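Local coordinates for protein nonsense-mediated mRNA decay factor SMG5 (Homo sapiens, PDB 2HWY) that takes part in nonsense-mediated mRNA decay and promotes dephosphorylation of UPF1, although it has no RNase activity by itself, at residues R20-A23 / R27-V30; H14-I19 / I54-A59. All blocks are in the same frame, centred on the assembly; numbering follows the deposited sequence.

Overall arrangement
The C-terminal PIN domain of SMG5 illustrates how an alpha/beta fold is built from short loops set inside longer ones. After strand 4-7 the chain passes through helices 9-14 and 16-25. After three intervening residues beyond R20-A23, segment R27-V30 folds back against that helix and leads into strand 29-32, closing the short loop of interaction 1. The chain then runs through helix 34-43 into helix 48-63, where I54-A59 meets H14-I19 in interaction 2. Interaction 1 is therefore nested inside the larger loop. Helix 16-25 is common to both, joined to the parallel sheet by one contact and to helix 48-63 by the other, and Y56 also touches R20 and A23.

Interaction 1: R20-A23 / R27-V30; sequences RQLA and RFIV
L22 and A23 hold the last turns of helix 16-25 against F28 and V30, and the side chains that meet are apolar. At L22 one methyl does the touching: CD2 lies 4.1 Å from F28 CE1, and the branched side chain meets the ring obliquely. The backbone joins in, since L22 O is 4.1 Å from F28 CD1; L22 O also accepts a hydrogen bond from S25 OG, which in turn bonds to R27 N at the tight return. R27 CB, from the preceding residue, lies 4.1 Å above one face of the F28 ring, offset toward the rim, while W160 meets the same ring with the planes inclined at about 55°. A23 comes next, and its small side chain is consistent with the close approach of helix and strand, the two CA atoms of A23 and V30 being just 5.9 Å apart. The partner is V30 CG2, 3.8 Å from A23 CB; the valine's CG1 lies opposite the backbone N (chi1 169°), which puts CG2 opposite the carbonyl carbon. Such packing of a helix on the strand that follows it is characteristic of a beta-alpha-beta crossover, here the one linking parallel strands 4-7 and 29-32 of the PIN fold.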
ATOM      1  N   ARG A  20      -0.076   7.198   6.555  1.00 24.64           N
ATOM      2  CA  ARG A  20       0.236   7.496   7.954  1.00 24.97           C
ATOM      3  C   ARG A  20      -1.001   7.388   8.826  1.00 24.76           C
ATOM      4  O   ARG A  20      -1.001   6.697   9.824  1.00 24.61           O
ATOM      5  CB  ARG A  20       0.848   8.880   8.105  1.00 25.05           C
ATOM      6  CG  ARG A  20       1.287   9.212   9.549  1.00 25.66           C
ATOM      7  CD  ARG A  20       1.826  10.650   9.699  1.00 26.32           C
ATOM      8  NE  ARG A  20       2.717  10.982   8.588  1.00 27.29           N
ATOM      9  CZ  ARG A  20       4.031  10.770   8.558  1.00 28.03           C
ATOM     10  NH1 ARG A  20       4.661  10.232   9.598  1.00 30.04           N
ATOM     11  NH2 ARG A  20       4.728  11.112   7.476  1.00 28.03           N
ATOM     12  N   GLN A  21      -2.058   8.068   8.420  1.00 25.11           N
ATOM     13  CA  GLN A  21      -3.329   8.034   9.145  1.00 24.84           C
ATOM     14  C   GLN A  21      -3.826   6.612   9.356  1.00 24.58           C
ATOM     15  O   GLN A  21      -4.176   6.235  10.465  1.00 24.96           O
ATOM     16  CB  GLN A  21      -4.389   8.823   8.377  1.00 25.23           C
ATOM     17  CG  GLN A  21      -5.506   9.380   9.231  1.00 25.91           C
ATOM     18  CD  GLN A  21      -5.031  10.447  10.187  1.00 27.59           C
ATOM     19  OE1 GLN A  21      -3.960  11.040  10.003  1.00 29.16           O
ATOM     20  NE2 GLN A  21      -5.817  10.693  11.225  1.00 26.74           N
ATOM     21  N   LEU A  22      -3.842   5.824   8.289  1.00 24.19           N
ATOM     22  CA  LEU A  22      -4.444   4.482   8.321  1.00 23.81           C
ATOM     23  C   LEU A  22      -3.606   3.515   9.131  1.00 23.37           C
ATOM     24  O   LEU A  22      -4.136   2.734   9.908  1.00 23.13           O
ATOM     25  CB  LEU A  22      -4.607   3.951   6.899  1.00 23.57           C
ATOM     26  CG  LEU A  22      -5.521   4.835   6.053  1.00 23.42           C
ATOM     27  CD1 LEU A  22      -5.204   4.707   4.571  1.00 23.54           C
ATOM     28  CD2 LEU A  22      -6.980   4.533   6.349  1.00 23.42           C
ATOM     29  N   ALA A  23      -2.292   3.604   8.943  1.00 23.35           N
ATOM     30  CA  ALA A  23      -1.313   2.764   9.628  1.00 23.36           C
ATOM     31  C   ALA A  23      -1.221   3.075  11.113  1.00 23.04           C
ATOM     32  O   ALA A  23      -0.779   2.255  11.915  1.00 22.70           O
ATOM     33  CB  ALA A  23       0.044   2.962   8.984  1.00 23.41           C
ATOM     34  N   ARG A  27      -6.734   0.449  13.195  1.00 24.61           N
ATOM     35  CA  ARG A  27      -7.916  -0.267  12.695  1.00 24.64           C
ATOM     36  C   ARG A  27      -7.527  -1.159  11.516  1.00 24.46           C
ATOM     37  O   ARG A  27      -8.327  -1.963  11.052  1.00 24.48           O
ATOM     38  CB  ARG A  27      -9.016   0.714  12.242  1.00 25.09           C
ATOM     39  CG  ARG A  27      -9.193   1.959  13.120  1.00 25.67           C
ATOM     40  CD  ARG A  27     -10.290   1.836  14.157  1.00 26.78           C
ATOM     41  NE  ARG A  27     -11.579   2.315  13.663  1.00 27.33           N
ATOM     42  CZ  ARG A  27     -11.877   3.592  13.405  1.00 28.05           C
ATOM     43  NH1 ARG A  27     -10.977   4.567  13.570  1.00 28.13           N
ATOM     44  NH2 ARG A  27     -13.092   3.899  12.954  1.00 28.25           N
ATOM     45  N   PHE A  28      -6.298  -0.997  11.024  1.00 24.14           N
ATOM     46  CA  PHE A  28      -5.776  -1.826   9.947  1.00 23.58           C
ATOM     47  C   PHE A  28      -4.353  -2.301  10.239  1.00 23.05           C
ATOM     48  O   PHE A  28      -3.620  -1.694  11.027  1.00 22.63           O
ATOM     49  CB  PHE A  28      -5.799  -1.045   8.640  1.00 23.43           C
ATOM     50  CG  PHE A  28      -7.152  -0.540   8.275  1.00 24.25           C
ATOM     51  CD1 PHE A  28      -7.480   0.808   8.435  1.00 24.87           C
ATOM     52  CD2 PHE A  28      -8.126  -1.407   7.786  1.00 24.76           C
ATOM     53  CE1 PHE A  28      -8.762   1.287   8.093  1.00 23.86           C
ATOM     54  CE2 PHE A  28      -9.417  -0.929   7.451  1.00 24.54           C
ATOM     55  CZ  PHE A  28      -9.724   0.420   7.601  1.00 23.17           C
ATOM     56  N   ILE A  29      -3.997  -3.408   9.599  1.00 22.67           N
ATOM     57  CA  ILE A  29      -2.616  -3.860   9.469  1.00 22.44           C
ATOM     58  C   ILE A  29      -2.167  -3.471   8.074  1.00 22.00           C
ATOM     59  O   ILE A  29      -2.808  -3.854   7.098  1.00 21.80           O
ATOM     60  CB  ILE A  29      -2.510  -5.405   9.598  1.00 22.44           C
ATOM     61  CG1 ILE A  29      -2.554  -5.837  11.063  1.00 22.05           C
ATOM     62  CG2 ILE A  29      -1.234  -5.919   8.949  1.00 22.65           C
ATOM     63  CD1 ILE A  29      -2.651  -7.340  11.242  1.00 22.24           C
ATOM     64  N   VAL A  30      -1.067  -2.729   7.974  1.00 21.80           N
ATOM     65  CA  VAL A  30      -0.540  -2.330   6.672  1.00 21.60           C
ATOM     66  C   VAL A  30       0.571  -3.286   6.222  1.00 21.36           C
ATOM     67  O   VAL A  30       1.700  -3.226   6.715  1.00 21.31           O
ATOM     68  CB  VAL A  30      -0.034  -0.882   6.673  1.00 21.57           C
ATOM     69  CG1 VAL A  30       0.732  -0.603   5.395  1.00 23.45           C
ATOM     70  CG2 VAL A  30      -1.184   0.099   6.796  1.00 21.09           C
TER

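Interaction 2: H14-I19 / I54-A59; sequences HHLPVI and IRYLEA
Helix-helix packing between two successive crossovers of the parallel alpha/beta PIN fold is carried here by L16 and I19 on one side and Y56 on the other. Helix 16-25 lies in the connection from strand 4-7 to strand 29-32, and helix 48-63 in the next one, from strand 29-32 to strand 68-70. The principle at work is that one large aromatic side chain can serve several neighbours, here L16, I19, R20 and A23. Between these segments the nearest CA atoms, those of L16 and Y56, are 8.2 Å apart, and the tyrosine ring fills much of the interface. Its side chain sets out toward the other helix, and CG is turned opposite the backbone N (chi1 155°), carrying the ring out from helix 48-63 along the flank of helix 16-25.

L16 reaches it from the first turn of its helix. The extended first torsion (-179°) drives the leucine fork outward. CD1 touches both ring and stem, 3.6 Å from Y56 CG and also close to Y56 CD2, and CD2 touches the stem, 3.9 Å from Y56 CB. The two side chains slant across one another.

One turn on, I19 adds a lighter touch. It starts out toward helix 48-63, but only its CG2 branch meets the ring, 4.4 Å from Y56 CE2, while the other arm turns away. V18 packs instead on L154 and Y157 of helix 153-159, so helix 16-25 is flanked by both neighbours. Y56 OH lies 3.8 Å from I19 O, a packing approach without a bond; the hydroxyl's hydrogen bond is to E60 OE2, in its own helix.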
ATOM      1  N   HIS A  14       3.044   9.215  -3.198  1.00 25.87           N
ATOM      2  CA  HIS A  14       2.236  10.394  -3.442  1.00 25.86           C
ATOM      3  C   HIS A  14       1.195  10.704  -2.372  1.00 25.80           C
ATOM      4  O   HIS A  14       0.619  11.787  -2.387  1.00 26.63           O
ATOM      5  CB  HIS A  14       1.501  10.215  -4.749  1.00 25.89           C
ATOM      6  CG  HIS A  14       2.403  10.148  -5.936  1.00 26.42           C
ATOM      7  ND1 HIS A  14       2.278   9.184  -6.913  1.00 26.90           N
ATOM      8  CD2 HIS A  14       3.452  10.924  -6.299  1.00 26.50           C
ATOM      9  CE1 HIS A  14       3.203   9.380  -7.837  1.00 26.94           C
ATOM     10  NE2 HIS A  14       3.933  10.425  -7.484  1.00 25.83           N
ATOM     11  N   HIS A  15       0.937   9.775  -1.462  1.00 25.24           N
ATOM     12  CA  HIS A  15      -0.148   9.921  -0.497  1.00 24.81           C
ATOM     13  C   HIS A  15       0.261   9.303   0.833  1.00 24.58           C
ATOM     14  O   HIS A  15      -0.521   8.620   1.492  1.00 24.46           O
ATOM     15  CB  HIS A  15      -1.426   9.266  -1.017  1.00 24.83           C
ATOM     16  CG  HIS A  15      -1.867   9.784  -2.351  1.00 25.33           C
ATOM     17  ND1 HIS A  15      -1.569   9.144  -3.539  1.00 26.55           N
ATOM     18  CD2 HIS A  15      -2.577  10.885  -2.691  1.00 24.54           C
ATOM     19  CE1 HIS A  15      -2.084   9.824  -4.547  1.00 25.37           C
ATOM     20  NE2 HIS A  15      -2.694  10.888  -4.060  1.00 24.45           N
ATOM     21  N   LEU A  16       1.497   9.587   1.227  1.00 24.14           N
ATOM     22  CA  LEU A  16       2.055   9.094   2.456  1.00 23.90           C
ATOM     23  C   LEU A  16       1.242   9.504   3.672  1.00 23.78           C
ATOM     24  O   LEU A  16       1.115   8.729   4.616  1.00 23.95           O
ATOM     25  CB  LEU A  16       3.459   9.623   2.583  1.00 23.38           C
ATOM     26  CG  LEU A  16       4.224   9.195   3.809  1.00 24.18           C
ATOM     27  CD1 LEU A  16       4.335   7.667   3.875  1.00 25.36           C
ATOM     28  CD2 LEU A  16       5.581   9.851   3.739  1.00 24.26           C
ATOM     29  N   PRO A  17       0.711  10.739   3.679  1.00 23.92           N
ATOM     30  CA  PRO A  17      -0.094  11.141   4.855  1.00 23.97           C
ATOM     31  C   PRO A  17      -1.431  10.405   5.024  1.00 23.87           C
ATOM     32  O   PRO A  17      -1.936  10.316   6.129  1.00 23.96           O
ATOM     33  CB  PRO A  17      -0.314  12.635   4.622  1.00 23.95           C
ATOM     34  CG  PRO A  17       0.793  13.027   3.632  1.00 23.58           C
ATOM     35  CD  PRO A  17       0.849  11.859   2.729  1.00 23.46           C
ATOM     36  N   VAL A  18      -1.988   9.870   3.949  1.00 24.06           N
ATOM     37  CA  VAL A  18      -3.141   8.982   4.046  1.00 24.27           C
ATOM     38  C   VAL A  18      -2.722   7.662   4.711  1.00 24.40           C
ATOM     39  O   VAL A  18      -3.388   7.169   5.637  1.00 24.05           O
ATOM     40  CB  VAL A  18      -3.724   8.697   2.646  1.00 24.50           C
ATOM     41  CG1 VAL A  18      -4.715   7.546   2.695  1.00 25.39           C
ATOM     42  CG2 VAL A  18      -4.386   9.957   2.082  1.00 24.84           C
ATOM     43  N   ILE A  19      -1.614   7.100   4.227  1.00 24.14           N
ATOM     44  CA  ILE A  19      -1.098   5.867   4.780  1.00 24.27           C
ATOM     45  C   ILE A  19      -0.710   6.078   6.242  1.00 24.26           C
ATOM     46  O   ILE A  19      -1.036   5.253   7.093  1.00 24.50           O
ATOM     47  CB  ILE A  19       0.047   5.254   3.896  1.00 23.88           C
ATOM     48  CG1 ILE A  19      -0.540   4.716   2.590  1.00 23.74           C
ATOM     49  CG2 ILE A  19       0.741   4.082   4.589  1.00 23.66           C
ATOM     50  CD1 ILE A  19      -0.391   5.617   1.430  1.00 23.93           C
ATOM     51  N   ILE A  54       9.963   5.305   2.359  1.00 25.42           N
ATOM     52  CA  ILE A  54      10.798   4.417   3.167  1.00 25.62           C
ATOM     53  C   ILE A  54      11.069   4.997   4.542  1.00 25.45           C
ATOM     54  O   ILE A  54      10.821   4.324   5.552  1.00 25.21           O
ATOM     55  CB  ILE A  54      12.146   4.078   2.485  1.00 25.74           C
ATOM     56  CG1 ILE A  54      11.978   2.890   1.544  1.00 25.61           C
ATOM     57  CG2 ILE A  54      13.206   3.703   3.513  1.00 25.80           C
ATOM     58  CD1 ILE A  54      13.028   2.841   0.476  1.00 25.99           C
ATOM     59  N   ARG A  55      11.592   6.229   4.572  1.00 20.00           N
ATOM     60  CA  ARG A  55      11.975   6.848   5.836  1.00 20.00           C
ATOM     61  C   ARG A  55      10.813   6.846   6.824  1.00 20.00           C
ATOM     62  O   ARG A  55      10.964   6.479   7.987  1.00 25.76           O
ATOM     63  CB  ARG A  55      12.466   8.278   5.605  1.00 20.00           C
ATOM     64  CG  ARG A  55      13.779   8.368   4.845  1.00 20.00           C
ATOM     65  N   TYR A  56       9.608   7.179   6.357  1.00 26.27           N
ATOM     66  CA  TYR A  56       8.418   7.126   7.198  1.00 26.36           C
ATOM     67  C   TYR A  56       8.226   5.754   7.790  1.00 26.25           C
ATOM     68  O   TYR A  56       8.030   5.607   9.001  1.00 26.10           O
ATOM     69  CB  TYR A  56       7.167   7.456   6.384  1.00 27.86           C
ATOM     70  CG  TYR A  56       5.916   6.853   6.965  1.00 28.10           C
ATOM     71  CD1 TYR A  56       5.286   7.437   8.059  1.00 30.13           C
ATOM     72  CD2 TYR A  56       5.379   5.674   6.447  1.00 30.16           C
ATOM     73  CE1 TYR A  56       4.139   6.878   8.611  1.00 29.51           C
ATOM     74  CE2 TYR A  56       4.220   5.104   6.995  1.00 30.08           C
ATOM     75  CZ  TYR A  56       3.611   5.721   8.068  1.00 29.64           C
ATOM     76  OH  TYR A  56       2.472   5.174   8.604  1.00 30.57           O
ATOM     77  N   LEU A  57       8.250   4.755   6.907  1.00 26.03           N
ATOM     78  CA  LEU A  57       8.059   3.353   7.282  1.00 25.50           C
ATOM     79  C   LEU A  57       9.021   2.903   8.361  1.00 24.73           C
ATOM     80  O   LEU A  57       8.632   2.171   9.270  1.00 24.68           O
ATOM     81  CB  LEU A  57       8.195   2.448   6.052  1.00 26.00           C
ATOM     82  CG  LEU A  57       7.021   2.491   5.061  1.00 27.03           C
ATOM     83  CD1 LEU A  57       7.354   1.739   3.792  1.00 27.87           C
ATOM     84  CD2 LEU A  57       5.768   1.931   5.670  1.00 27.75           C
ATOM     85  N   GLU A  58      10.265   3.357   8.272  1.00 23.99           N
ATOM     86  CA  GLU A  58      11.251   3.067   9.314  1.00 23.94           C
ATOM     87  C   GLU A  58      10.988   3.834  10.615  1.00 23.39           C
ATOM     88  O   GLU A  58      11.213   3.327  11.706  1.00 22.69           O
ATOM     89  CB  GLU A  58      12.654   3.343   8.793  1.00 23.74           C
ATOM     90  CG  GLU A  58      13.112   2.316   7.753  1.00 23.74           C
ATOM     91  CD  GLU A  58      14.206   2.842   6.836  1.00 23.54           C
ATOM     92  OE1 GLU A  58      14.918   2.024   6.237  1.00 22.31           O
ATOM     93  OE2 GLU A  58      14.369   4.073   6.711  1.00 23.82           O
ATOM     94  N   ALA A  59      10.506   5.058  10.495  1.00 23.59           N
ATOM     95  CA  ALA A  59      10.116   5.827  11.674  1.00 23.80           C
ATOM     96  C   ALA A  59       8.976   5.113  12.429  1.00 23.96           C
ATOM     97  O   ALA A  59       9.044   4.945  13.659  1.00 23.68           O
ATOM     98  CB  ALA A  59       9.716   7.245  11.288  1.00 23.49           C
TER